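Local coordinates for COG1633: Uncharacterized conserved protein (Magnetospirillum magnetotacticum, PDB 2OH3) that is of unknown function but binds a zinc ion and probably belongs with the rubrerythrins, four-helix-bundle proteins of the ferritin clan, at residues T5-L10 and R62-P67; L27-E32 and V42-A47; P94-R99 and P150-T155. All coordinates share one frame; numbering follows the deposited sequence. Where two conformers were deposited one is given.

The three contacts are spread along a four-helix bundle, contact 1 at one end and contacts 2 and 3 toward the other. Contacts 1 and 2 share helix 6-33, yet their centres lie about 30 Å apart. Along the sequence the ends of contact 1 bracket the whole of contact 2, which pairs helix 6-33 with helix 37-61. Contact 3 follows in series, setting the tail after helix 122-148 against the start of helix 94-118. Its centre is about 39 Å from that of contact 1 but about 15 Å from that of contact 2. Contacts 2 and 3 touch: A97 packs on L27, M31 and F43, joining three of the four helices of the zinc-binding bundle.

Contact 1. Residues T5-L10 and R62-P67; sequences TLAEFL and RALELP
A7 lies where the loop leaving helix 37-61 passes across the first turn of helix 6-33, at one end of the four-helix bundle. That turn opens with a capping box made by T5 and E8. On the tight side of the contact, A7 is met by four loop residues, L64 to P67. Its CB sits 3.7 Å from E65 O, while A7 O is approached by a methyl, L66 CD2 at 3.3 Å, and by the proline ring through P67 CD. No hydrogen bond joins the segments, so the fit depends on shape. L64 reaches in with CD1, which rests against the backbone N of A7, and the L64 side chain crosses those of L6 and L10 at about right angles; L10 CD1 lies 4.0 Å from L64 CD1. The first torsion of L64, -59°, turns CG opposite the carbonyl carbon, and the nearly straight second torsion then carries CD1 to the helix. L10 is buried; I57 and R60 of helix 37-61 also pack on it.

Toward solvent the contact thins out. The side chain of E65 starts away from the helix and is exposed, and E8 meets the loop through its aliphatic part, E8 CG lying 3.9 Å from P67 CG. The carboxylate of E8 turns back to the helix start, where T5 N donates to E8 OE1 at 3.0 Å, on the anti side and 16° out of the carboxylate plane. The reciprocal bond completes the box: E8 N donates to T5 OG1 at 3.2 Å.

Contact 2. Residues L27-E32 and V42-A47; sequences LADMME and VFRDMA
R44 grips D29 with two nitrogens, and both bonds end on one oxygen: NH2 lies 3.0 Å and NH1 3.2 Å from D29 OD1. This salt bridge ties together the antiparallel hairpin of helices 6-33 and 37-61, whose segments here run at 162° with axes 8.8 Å apart. OD1 lies in the guanidinium plane at its edge, but the carboxylate is turned 60° from that plane; NH2 comes in nearly in line with the C-O bond, NH1 from above the carboxylate. A bend at the second torsion of R44 (-77°) lays the rest of the chain across A28, whose CB sits over the centre of one guanidinium face, 3.2 Å from R44 CZ. An alanine in place of R44 would probably leave D29 without its charged mate and A28 CB stripped of its flat cover.

Deeper in, the packing is apolar and centres on F43, whose side chain is about 10 Å from the bound zinc ion. L27 CB makes a CH-pi contact over the F43 ring, 4.0 Å from its centroid, while A28 CB meets F43 CB. M31, a selenomethionine, meets that ring at its edge, near the plane, with M31 CG 3.5 Å from F43 CE2.

Contact 3. Residues P94-R99 and P150-T155; sequences PYHALR and PRPSIT
Y95 and R151 lie face to face at a tilt, ring and guanidinium planes 27° apart. The centre of the guanidinium sits against the rim of the ring, R151 CZ lying 3.6 Å from Y95 CE1. R151 CD adds a CH-pi contact to the same face, 4.0 Å from the ring centroid, and R99 CG packs over the opposite face, so the ring is held between two arginine chains. A first torsion of 179° sets the Y95 ring out from the helix, between R99 and R151. R151 is itself held in place, since NH1 bonds to the carbonyl oxygens of I146, in the last turn of helix 122-148, and T149, just beyond it.

P152 follows, crossing Y95 at about a right angle with P152 CD 3.7 Å from Y95 CB. Its CG approaches H96 obliquely, at 4.3 Å from H96 CE1; the H96 ring also stacks with Y90. One water joins the backbones: Y95 N donates to it at 2.9 Å, and it donates to P150 O at 3.0 Å, giving an amide of the helix's first turn a partner.

This is an exposed chain tail laid, without a direct hydrogen bond, over the starting turn of helix 94-118, at an end of the rubrerythrin-like four-helix bundle.

Contact 1. Residues T5-L10 and R62-P67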
ATOM      1  N   THR A   5      22.572   7.146  -2.716  1.00 38.42           N
ATOM      2  CA  THR A   5      23.580   6.738  -1.740  1.00 37.24           C
ATOM      3  C   THR A   5      23.381   5.292  -1.319  1.00 36.75           C
ATOM      4  O   THR A   5      22.297   4.741  -1.464  1.00 35.78           O
ATOM      5  CB  THR A   5      23.616   7.613  -0.455  1.00 37.79           C
ATOM      6  OG1 THR A   5      22.434   7.424   0.322  1.00 37.23           O
ATOM      7  CG2 THR A   5      23.833   9.126  -0.768  1.00 38.33           C
ATOM      8  N   LEU A   6      24.413   4.674  -0.749  1.00 35.60           N
ATOM      9  CA  LEU A   6      24.285   3.297  -0.318  1.00 34.84           C
ATOM     10  C   LEU A   6      23.253   3.139   0.809  1.00 33.56           C
ATOM     11  O   LEU A   6      22.556   2.142   0.861  1.00 31.40           O
ATOM     12  CB  LEU A   6      25.645   2.727   0.123  1.00 34.81           C
ATOM     13  CG  LEU A   6      25.649   1.227   0.482  1.00 35.59           C
ATOM     14  CD1 LEU A   6      25.238   0.327  -0.675  1.00 34.35           C
ATOM     15  CD2 LEU A   6      27.062   0.838   0.986  1.00 35.52           C
ATOM     16  N   ALA A   7      23.173   4.103   1.719  1.00 33.41           N
ATOM     17  CA  ALA A   7      22.150   4.064   2.801  1.00 34.07           C
ATOM     18  C   ALA A   7      20.747   4.076   2.235  1.00 34.93           C
ATOM     19  O   ALA A   7      19.876   3.296   2.659  1.00 34.68           O
ATOM     20  CB  ALA A   7      22.310   5.233   3.748  1.00 34.66           C
ATOM     21  N   GLU A   8      20.550   4.988   1.283  1.00 35.20           N
ATOM     22  CA  GLU A   8      19.299   5.116   0.572  1.00 36.41           C
ATOM     23  C   GLU A   8      18.980   3.858  -0.209  1.00 36.11           C
ATOM     24  O   GLU A   8      17.843   3.399  -0.161  1.00 35.82           O
ATOM     25  CB  GLU A   8      19.324   6.319  -0.373  1.00 36.38           C
ATOM     26  CG  GLU A   8      19.277   7.636   0.353  1.00 37.80           C
ATOM     27  CD  GLU A   8      19.490   8.822  -0.573  1.00 41.97           C
ATOM     28  OE1 GLU A   8      20.210   8.708  -1.587  1.00 42.48           O
ATOM     29  OE2 GLU A   8      18.915   9.880  -0.277  1.00 46.94           O
ATOM     30  N   PHE A   9      19.975   3.300  -0.900  1.00 36.55           N
ATOM     31  CA  PHE A   9      19.776   2.058  -1.662  1.00 36.98           C
ATOM     32  C   PHE A   9      19.376   0.881  -0.754  1.00 37.64           C
ATOM     33  O   PHE A   9      18.393   0.182  -1.027  1.00 38.53           O
ATOM     34  CB  PHE A   9      21.010   1.713  -2.480  1.00 37.29           C
ATOM     35  CG  PHE A   9      20.876   0.438  -3.299  1.00 36.54           C
ATOM     36  CD1 PHE A   9      20.276   0.452  -4.537  1.00 35.70           C
ATOM     37  CD2 PHE A   9      21.355  -0.770  -2.812  1.00 36.86           C
ATOM     38  CE1 PHE A   9      20.160  -0.697  -5.275  1.00 34.53           C
ATOM     39  CE2 PHE A   9      21.215  -1.923  -3.538  1.00 35.75           C
ATOM     40  CZ  PHE A   9      20.647  -1.891  -4.761  1.00 37.14           C
ATOM     41  N   LEU A  10      20.116   0.687   0.336  1.00 37.10           N
ATOM     42  CA  LEU A  10      19.819  -0.389   1.262  1.00 36.90           C
ATOM     43  C   LEU A  10      18.433  -0.204   1.910  1.00 36.61           C
ATOM     44  O   LEU A  10      17.720  -1.181   2.093  1.00 37.96           O
ATOM     45  CB  LEU A  10      20.912  -0.511   2.307  1.00 36.65           C
ATOM     46  CG  LEU A  10      22.279  -0.931   1.711  1.00 35.59           C
ATOM     47  CD1 LEU A  10      23.297  -0.986   2.827  1.00 34.90           C
ATOM     48  CD2 LEU A  10      22.186  -2.271   0.952  1.00 36.04           C
ATOM     49  N   ARG A  62      23.335  -2.778   8.860  1.00 35.99           N
ATOM     50  CA  ARG A  62      23.767  -2.516  10.224  1.00 37.28           C
ATOM     51  C   ARG A  62      24.879  -1.470  10.267  1.00 37.99           C
ATOM     52  O   ARG A  62      25.080  -0.816  11.258  1.00 38.79           O
ATOM     53  CB  ARG A  62      24.309  -3.780  10.871  1.00 37.21           C
ATOM     54  CG  ARG A  62      23.319  -4.866  11.140  1.00 38.15           C
ATOM     55  CD  ARG A  62      24.045  -6.186  11.493  1.00 38.60           C
ATOM     56  NE  ARG A  62      24.907  -6.072  12.671  1.00 40.58           N
ATOM     57  N   ALA A  63      25.636  -1.344   9.186  1.00 39.15           N
ATOM     58  CA  ALA A  63      26.737  -0.375   9.138  1.00 40.02           C
ATOM     59  C   ALA A  63      26.245   1.051   8.980  1.00 40.73           C
ATOM     60  O   ALA A  63      27.022   1.979   9.132  1.00 40.93           O
ATOM     61  CB  ALA A  63      27.654  -0.702   7.992  1.00 40.21           C
ATOM     62  N   LEU A  64      24.971   1.238   8.645  1.00 41.01           N
ATOM     63  CA  LEU A  64      24.521   2.552   8.252  1.00 41.15           C
ATOM     64  C   LEU A  64      23.243   3.027   8.937  1.00 40.48           C
ATOM     65  O   LEU A  64      22.380   2.243   9.285  1.00 39.31           O
ATOM     66  CB  LEU A  64      24.347   2.574   6.743  1.00 41.49           C
ATOM     67  CG  LEU A  64      25.587   2.242   5.893  1.00 43.50           C
ATOM     68  CD1 LEU A  64      25.226   2.178   4.408  1.00 45.05           C
ATOM     69  CD2 LEU A  64      26.696   3.242   6.089  1.00 45.58           C
ATOM     70  N   GLU A  65      23.138   4.338   9.106  1.00 40.47           N
ATOM     71  CA  GLU A  65      21.891   4.950   9.515  1.00 40.92           C
ATOM     72  C   GLU A  65      21.019   5.036   8.269  1.00 39.96           C
ATOM     73  O   GLU A  65      21.380   5.721   7.301  1.00 39.64           O
ATOM     74  CB  GLU A  65      22.150   6.335  10.081  1.00 41.24           C
ATOM     75  CG  GLU A  65      21.038   6.830  10.953  1.00 45.15           C
ATOM     76  CD  GLU A  65      21.090   8.325  11.149  1.00 49.20           C
ATOM     77  OE1 GLU A  65      22.208   8.901  11.176  1.00 51.25           O
ATOM     78  OE2 GLU A  65      19.992   8.914  11.264  1.00 53.59           O
ATOM     79  N   LEU A  66      19.893   4.328   8.269  1.00 39.78           N
ATOM     80  CA  LEU A  66      19.055   4.278   7.068  1.00 39.40           C
ATOM     81  C   LEU A  66      17.979   5.361   7.113  1.00 39.71           C
ATOM     82  O   LEU A  66      17.451   5.643   8.180  1.00 38.37           O
ATOM     83  CB  LEU A  66      18.403   2.905   6.932  1.00 40.10           C
ATOM     84  CG  LEU A  66      19.266   1.660   6.704  1.00 40.10           C
ATOM     85  CD1 LEU A  66      18.383   0.464   6.376  1.00 40.78           C
ATOM     86  CD2 LEU A  66      20.308   1.825   5.607  1.00 41.29           C
ATOM     87  N   PRO A  67      17.648   5.977   5.954  1.00 40.02           N
ATOM     88  CA  PRO A  67      16.527   6.903   5.965  1.00 40.71           C
ATOM     89  C   PRO A  67      15.219   6.142   5.996  1.00 41.55           C
ATOM     90  O   PRO A  67      15.126   5.029   5.466  1.00 41.32           O
ATOM     91  CB  PRO A  67      16.695   7.691   4.652  1.00 40.86           C
ATOM     92  CG  PRO A  67      17.440   6.782   3.738  1.00 40.61           C
ATOM     93  CD  PRO A  67      18.268   5.861   4.618  1.00 40.12           C
TER

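Contact 2. Residues L27-E32 and V42-A47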
ATOM      1  N   LEU A  27      -0.824 -13.533  -1.209  1.00 34.11           N
ATOM      2  CA  LEU A  27      -1.209 -14.225  -2.427  1.00 35.82           C
ATOM      3  C   LEU A  27      -1.172 -15.758  -2.272  1.00 35.42           C
ATOM      4  O   LEU A  27      -2.064 -16.445  -2.784  1.00 35.95           O
ATOM      5  CB  LEU A  27      -0.336 -13.788  -3.630  1.00 35.18           C
ATOM      6  CG  LEU A  27      -0.397 -12.341  -4.138  1.00 36.76           C
ATOM      7  CD1 LEU A  27       0.707 -12.150  -5.150  1.00 35.83           C
ATOM      8  CD2 LEU A  27      -1.746 -11.994  -4.743  1.00 38.61           C
ATOM      9  N   ALA A  28      -0.165 -16.281  -1.565  1.00 35.99           N
ATOM     10  CA  ALA A  28      -0.086 -17.717  -1.281  1.00 35.94           C
ATOM     11  C   ALA A  28      -1.356 -18.171  -0.557  1.00 36.80           C
ATOM     12  O   ALA A  28      -1.978 -19.152  -0.916  1.00 35.80           O
ATOM     13  CB  ALA A  28       1.136 -18.012  -0.420  1.00 36.42           C
ATOM     14  N   ASP A  29      -1.734 -17.411   0.461  1.00 37.61           N
ATOM     15  CA  ASP A  29      -2.884 -17.725   1.286  1.00 38.70           C
ATOM     16  C   ASP A  29      -4.140 -17.798   0.458  1.00 39.03           C
ATOM     17  O   ASP A  29      -4.993 -18.670   0.686  1.00 38.82           O
ATOM     18  CB  ASP A  29      -3.064 -16.685   2.402  1.00 38.48           C
ATOM     19  CG  ASP A  29      -2.100 -16.890   3.558  1.00 40.77           C
ATOM     20  OD1 ASP A  29      -1.386 -17.900   3.614  1.00 44.73           O
ATOM     21  OD2 ASP A  29      -2.035 -16.025   4.431  1.00 41.97           O
HETATM   22  N   MSE A  30      -4.274 -16.859  -0.474  1.00 39.27           N
HETATM   23  CA  MSE A  30      -5.451 -16.832  -1.319  0.50 40.43           C
HETATM   24  C   MSE A  30      -5.474 -17.963  -2.321  1.00 38.96           C
HETATM   25  O   MSE A  30      -6.546 -18.531  -2.590  1.00 38.33           O
HETATM   26  CB  MSE A  30      -5.554 -15.529  -2.063  0.50 40.11           C
HETATM   27  CG  MSE A  30      -6.357 -14.542  -1.315  0.50 43.12           C
HETATM   28 SE   MSE A  30      -6.875 -13.218  -2.544  0.38 47.37          SE
HETATM   29  CE  MSE A  30      -5.121 -12.553  -2.689  0.50 40.65           C
HETATM   30  N   MSE A  31      -4.309 -18.310  -2.865  1.00 37.10           N
HETATM   31  CA  MSE A  31      -4.237 -19.432  -3.790  1.00 35.76           C
HETATM   32  C   MSE A  31      -4.632 -20.723  -3.068  1.00 35.31           C
HETATM   33  O   MSE A  31      -5.448 -21.501  -3.569  1.00 34.81           O
HETATM   34  CB  MSE A  31      -2.838 -19.553  -4.398  1.00 35.10           C
HETATM   35  CG  MSE A  31      -2.442 -18.418  -5.370  1.00 33.91           C
HETATM   36 SE   MSE A  31      -3.687 -18.128  -6.809  0.75 32.17          SE
HETATM   37  CE  MSE A  31      -4.563 -16.670  -6.115  1.00 35.45           C
ATOM     38  N   GLU A  32      -4.040 -20.936  -1.899  1.00 35.67           N
ATOM     39  CA  GLU A  32      -4.285 -22.132  -1.110  1.00 36.52           C
ATOM     40  C   GLU A  32      -5.775 -22.284  -0.784  1.00 36.64           C
ATOM     41  O   GLU A  32      -6.354 -23.371  -0.867  1.00 35.87           O
ATOM     42  CB  GLU A  32      -3.490 -22.019   0.187  1.00 36.06           C
ATOM     43  CG  GLU A  32      -3.618 -23.231   1.097  1.00 37.50           C
ATOM     44  CD  GLU A  32      -2.610 -24.325   0.838  1.00 37.80           C
ATOM     45  OE1 GLU A  32      -1.692 -24.155  -0.005  1.00 37.33           O
ATOM     46  OE2 GLU A  32      -2.737 -25.354   1.528  1.00 34.14           O
ATOM     47  N   VAL A  42       4.348 -21.438  -5.766  1.00 33.76           N
ATOM     48  CA  VAL A  42       5.189 -20.455  -6.427  1.00 34.22           C
ATOM     49  C   VAL A  42       5.356 -19.226  -5.510  1.00 34.72           C
ATOM     50  O   VAL A  42       6.461 -18.685  -5.349  1.00 35.74           O
ATOM     51  CB  VAL A  42       4.562 -19.981  -7.805  1.00 33.51           C
ATOM     52  CG1 VAL A  42       5.212 -18.712  -8.304  1.00 35.64           C
ATOM     53  CG2 VAL A  42       4.663 -21.068  -8.864  1.00 34.98           C
ATOM     54  N   PHE A  43       4.250 -18.781  -4.931  1.00 34.46           N
ATOM     55  CA  PHE A  43       4.247 -17.631  -4.014  1.00 34.12           C
ATOM     56  C   PHE A  43       4.880 -17.904  -2.624  1.00 34.96           C
ATOM     57  O   PHE A  43       5.457 -16.990  -2.008  1.00 34.20           O
ATOM     58  CB  PHE A  43       2.824 -17.118  -3.816  1.00 34.76           C
ATOM     59  CG  PHE A  43       2.154 -16.621  -5.083  1.00 33.82           C
ATOM     60  CD1 PHE A  43       2.880 -16.032  -6.084  1.00 36.38           C
ATOM     61  CD2 PHE A  43       0.770 -16.708  -5.233  1.00 34.28           C
ATOM     62  CE1 PHE A  43       2.257 -15.581  -7.208  1.00 31.88           C
ATOM     63  CE2 PHE A  43       0.161 -16.285  -6.391  1.00 33.80           C
ATOM     64  CZ  PHE A  43       0.889 -15.722  -7.350  1.00 32.87           C
ATOM     65  N   ARG A  44       4.798 -19.133  -2.141  1.00 33.73           N
ATOM     66  CA  ARG A  44       5.555 -19.444  -0.929  1.00 34.55           C
ATOM     67  C   ARG A  44       7.057 -19.357  -1.194  1.00 35.26           C
ATOM     68  O   ARG A  44       7.814 -18.873  -0.352  1.00 36.53           O
ATOM     69  CB  ARG A  44       5.197 -20.802  -0.356  1.00 34.38           C
ATOM     70  CG  ARG A  44       3.799 -20.913   0.057  1.00 34.71           C
ATOM     71  CD  ARG A  44       3.483 -20.232   1.370  1.00 37.40           C
ATOM     72  NE  ARG A  44       2.091 -20.549   1.636  1.00 38.73           N
ATOM     73  CZ  ARG A  44       1.218 -19.785   2.274  1.00 39.70           C
ATOM     74  NH1 ARG A  44       1.583 -18.605   2.805  1.00 39.01           N
ATOM     75  NH2 ARG A  44      -0.039 -20.236   2.371  1.00 38.12           N
ATOM     76  N   ASP A  45       7.482 -19.805  -2.367  1.00 36.41           N
ATOM     77  CA  ASP A  45       8.889 -19.837  -2.744  1.00 37.52           C
ATOM     78  C   ASP A  45       9.418 -18.407  -2.774  1.00 37.93           C
ATOM     79  O   ASP A  45      10.474 -18.081  -2.207  1.00 37.73           O
ATOM     80  CB  ASP A  45       9.004 -20.522  -4.101  1.00 38.51           C
ATOM     81  CG  ASP A  45      10.444 -20.763  -4.556  1.00 43.25           C
ATOM     82  OD1 ASP A  45      11.307 -21.200  -3.757  1.00 43.06           O
ATOM     83  OD2 ASP A  45      10.691 -20.536  -5.765  1.00 48.31           O
HETATM   84  N   MSE A  46       8.640 -17.544  -3.396  1.00 37.20           N
HETATM   85  CA  MSE A  46       8.979 -16.133  -3.516  1.00 38.15           C
HETATM   86  C   MSE A  46       9.033 -15.436  -2.157  1.00 36.75           C
HETATM   87  O   MSE A  46       9.919 -14.613  -1.933  1.00 37.49           O
HETATM   88  CB  MSE A  46       7.981 -15.419  -4.435  1.00 37.08           C
HETATM   89  CG  MSE A  46       7.988 -15.747  -5.975  1.00 39.91           C
HETATM   90 SE   MSE A  46       9.715 -15.314  -6.861  0.75 43.59          SE
HETATM   91  CE  MSE A  46       9.949 -13.872  -6.371  1.00 50.34           C
ATOM     92  N   ALA A  47       8.083 -15.739  -1.277  1.00 35.82           N
ATOM     93  CA  ALA A  47       8.034 -15.136   0.043  1.00 36.48           C
ATOM     94  C   ALA A  47       9.284 -15.582   0.810  1.00 37.25           C
ATOM     95  O   ALA A  47       9.822 -14.833   1.611  1.00 35.79           O
ATOM     96  CB  ALA A  47       6.789 -15.569   0.802  1.00 36.43           C
TER

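Contact 3. Residues P94-R99 and P150-T155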
ATOM      1  N   PRO A  94      -5.640 -17.629 -10.337  1.00 39.20           N
ATOM      2  CA  PRO A  94      -4.193 -17.665 -10.576  1.00 38.97           C
ATOM      3  C   PRO A  94      -3.665 -16.741 -11.654  1.00 38.25           C
ATOM      4  O   PRO A  94      -2.632 -16.124 -11.458  1.00 37.96           O
ATOM      5  CB  PRO A  94      -3.938 -19.125 -10.958  1.00 38.96           C
ATOM      6  CG  PRO A  94      -4.980 -19.865 -10.322  1.00 39.17           C
ATOM      7  CD  PRO A  94      -6.215 -18.986 -10.365  1.00 38.83           C
ATOM      8  N   TYR A  95      -4.367 -16.614 -12.772  1.00 38.97           N
ATOM      9  CA  TYR A  95      -3.908 -15.746 -13.842  1.00 39.33           C
ATOM     10  C   TYR A  95      -3.712 -14.293 -13.336  1.00 39.07           C
ATOM     11  O   TYR A  95      -2.687 -13.645 -13.633  1.00 37.87           O
ATOM     12  CB  TYR A  95      -4.878 -15.774 -15.023  1.00 40.61           C
ATOM     13  CG  TYR A  95      -4.467 -14.869 -16.163  1.00 42.72           C
ATOM     14  CD1 TYR A  95      -3.314 -15.134 -16.906  1.00 45.12           C
ATOM     15  CD2 TYR A  95      -5.228 -13.754 -16.509  1.00 44.78           C
ATOM     16  CE1 TYR A  95      -2.919 -14.303 -17.954  1.00 45.88           C
ATOM     17  CE2 TYR A  95      -4.850 -12.921 -17.555  1.00 44.93           C
ATOM     18  CZ  TYR A  95      -3.694 -13.204 -18.272  1.00 45.51           C
ATOM     19  OH  TYR A  95      -3.309 -12.385 -19.300  1.00 46.09           O
ATOM     20  N   HIS A  96      -4.679 -13.795 -12.562  1.00 37.64           N
ATOM     21  CA  HIS A  96      -4.627 -12.414 -12.089  1.00 37.43           C
ATOM     22  C   HIS A  96      -3.616 -12.179 -10.964  1.00 36.83           C
ATOM     23  O   HIS A  96      -2.983 -11.124 -10.908  1.00 37.58           O
ATOM     24  CB  HIS A  96      -6.022 -11.952 -11.673  1.00 38.11           C
ATOM     25  CG  HIS A  96      -6.953 -11.742 -12.830  1.00 41.07           C
ATOM     26  ND1 HIS A  96      -8.283 -12.108 -12.793  1.00 44.39           N
ATOM     27  CD2 HIS A  96      -6.749 -11.194 -14.051  1.00 42.92           C
ATOM     28  CE1 HIS A  96      -8.854 -11.790 -13.940  1.00 46.07           C
ATOM     29  NE2 HIS A  96      -7.945 -11.238 -14.722  1.00 46.24           N
ATOM     30  N   ALA A  97      -3.423 -13.157 -10.085  1.00 35.10           N
ATOM     31  CA  ALA A  97      -2.444 -13.029  -9.017  1.00 34.74           C
ATOM     32  C   ALA A  97      -1.020 -13.033  -9.576  1.00 34.11           C
ATOM     33  O   ALA A  97      -0.166 -12.204  -9.173  1.00 34.02           O
ATOM     34  CB  ALA A  97      -2.665 -14.129  -7.979  1.00 34.43           C
ATOM     35  N   LEU A  98      -0.768 -13.930 -10.527  1.00 32.71           N
ATOM     36  CA  LEU A  98       0.537 -14.038 -11.123  1.00 32.51           C
ATOM     37  C   LEU A  98       0.920 -12.769 -11.875  1.00 32.72           C
ATOM     38  O   LEU A  98       2.070 -12.355 -11.846  1.00 31.78           O
ATOM     39  CB  LEU A  98       0.596 -15.207 -12.094  1.00 32.45           C
ATOM     40  CG  LEU A  98       0.665 -16.649 -11.653  1.00 32.23           C
ATOM     41  CD1 LEU A  98       0.331 -17.585 -12.851  1.00 33.18           C
ATOM     42  CD2 LEU A  98       2.038 -16.986 -11.081  1.00 33.99           C
ATOM     43  N   ARG A  99      -0.025 -12.213 -12.635  1.00 33.50           N
ATOM     44  CA  ARG A  99       0.221 -10.980 -13.365  1.00 34.36           C
ATOM     45  C   ARG A  99       0.457  -9.798 -12.434  1.00 34.02           C
ATOM     46  O   ARG A  99       1.243  -8.942 -12.743  1.00 32.60           O
ATOM     47  CB  ARG A  99      -0.936 -10.674 -14.297  1.00 35.08           C
ATOM     48  CG  ARG A  99      -0.863 -11.557 -15.572  1.00 40.01           C
ATOM     49  CD  ARG A  99      -1.663 -11.050 -16.769  1.00 47.80           C
ATOM     50  NE  ARG A  99      -1.172  -9.815 -17.384  1.00 51.95           N
ATOM     51  CZ  ARG A  99      -0.013  -9.660 -18.038  1.00 56.22           C
ATOM     52  NH1 ARG A  99       0.890 -10.646 -18.158  1.00 60.10           N
ATOM     53  NH2 ARG A  99       0.272  -8.475 -18.560  1.00 55.32           N
ATOM     54  N   PRO A 150      -4.256 -21.321 -17.331  1.00 50.40           N
ATOM     55  CA  PRO A 150      -5.442 -21.035 -18.156  1.00 51.34           C
ATOM     56  C   PRO A 150      -6.111 -19.710 -17.775  1.00 52.43           C
ATOM     57  O   PRO A 150      -6.043 -19.295 -16.621  1.00 52.48           O
ATOM     58  CB  PRO A 150      -6.376 -22.221 -17.875  1.00 51.62           C
ATOM     59  CG  PRO A 150      -5.990 -22.713 -16.518  1.00 51.18           C
ATOM     60  CD  PRO A 150      -4.480 -22.449 -16.406  1.00 50.52           C
ATOM     61  N   ARG A 151      -6.743 -19.062 -18.751  1.00 53.31           N
ATOM     62  CA  ARG A 151      -7.378 -17.764 -18.542  1.00 54.38           C
ATOM     63  C   ARG A 151      -8.799 -17.972 -18.026  1.00 54.75           C
ATOM     64  O   ARG A 151      -9.569 -18.697 -18.646  1.00 55.10           O
ATOM     65  CB  ARG A 151      -7.447 -16.978 -19.856  1.00 54.74           C
ATOM     66  CG  ARG A 151      -6.201 -17.055 -20.731  1.00 56.08           C
ATOM     67  CD  ARG A 151      -4.953 -16.886 -19.921  1.00 57.26           C
ATOM     68  NE  ARG A 151      -3.827 -16.398 -20.717  1.00 58.35           N
ATOM     69  CZ  ARG A 151      -2.559 -16.761 -20.524  1.00 58.51           C
ATOM     70  NH1 ARG A 151      -2.241 -17.600 -19.557  1.00 58.95           N
ATOM     71  NH2 ARG A 151      -1.594 -16.266 -21.288  1.00 58.88           N
ATOM     72  N   PRO A 152      -9.162 -17.331 -16.905  1.00 55.37           N
ATOM     73  CA  PRO A 152     -10.511 -17.487 -16.350  1.00 55.99           C
ATOM     74  C   PRO A 152     -11.569 -16.656 -17.099  1.00 56.63           C
ATOM     75  O   PRO A 152     -11.224 -15.723 -17.820  1.00 56.74           O
ATOM     76  CB  PRO A 152     -10.345 -16.971 -14.926  1.00 55.65           C
ATOM     77  CG  PRO A 152      -9.323 -15.927 -15.061  1.00 55.87           C
ATOM     78  CD  PRO A 152      -8.353 -16.400 -16.104  1.00 55.29           C
ATOM     79  N   SER A 153     -12.841 -16.997 -16.933  1.00 57.64           N
ATOM     80  CA  SER A 153     -13.932 -16.204 -17.513  1.00 58.48           C
ATOM     81  C   SER A 153     -14.816 -15.618 -16.400  1.00 59.36           C
ATOM     82  O   SER A 153     -15.163 -16.314 -15.446  1.00 59.37           O
ATOM     83  CB  SER A 153     -14.754 -17.057 -18.486  1.00 58.44           C
ATOM     84  N   ILE A 154     -15.157 -14.334 -16.514  1.00 60.63           N
ATOM     85  CA  ILE A 154     -16.083 -13.678 -15.577  1.00 61.63           C
ATOM     86  C   ILE A 154     -17.507 -14.261 -15.646  1.00 62.80           C
ATOM     87  O   ILE A 154     -17.786 -15.193 -16.415  1.00 63.11           O
ATOM     88  CB  ILE A 154     -16.164 -12.154 -15.837  1.00 61.18           C
ATOM     89  N   THR A 155     -18.407 -13.708 -14.837  1.00 64.13           N
ATOM     90  CA  THR A 155     -19.802 -14.145 -14.818  1.00 64.76           C
ATOM     91  C   THR A 155     -20.292 -14.361 -13.388  1.00 65.39           C
ATOM     92  O   THR A 155     -20.584 -15.496 -12.993  1.00 66.08           O
TER
HETATM   93  O   HOH W   1      -6.317 -18.464 -13.742  1.00 38.50           O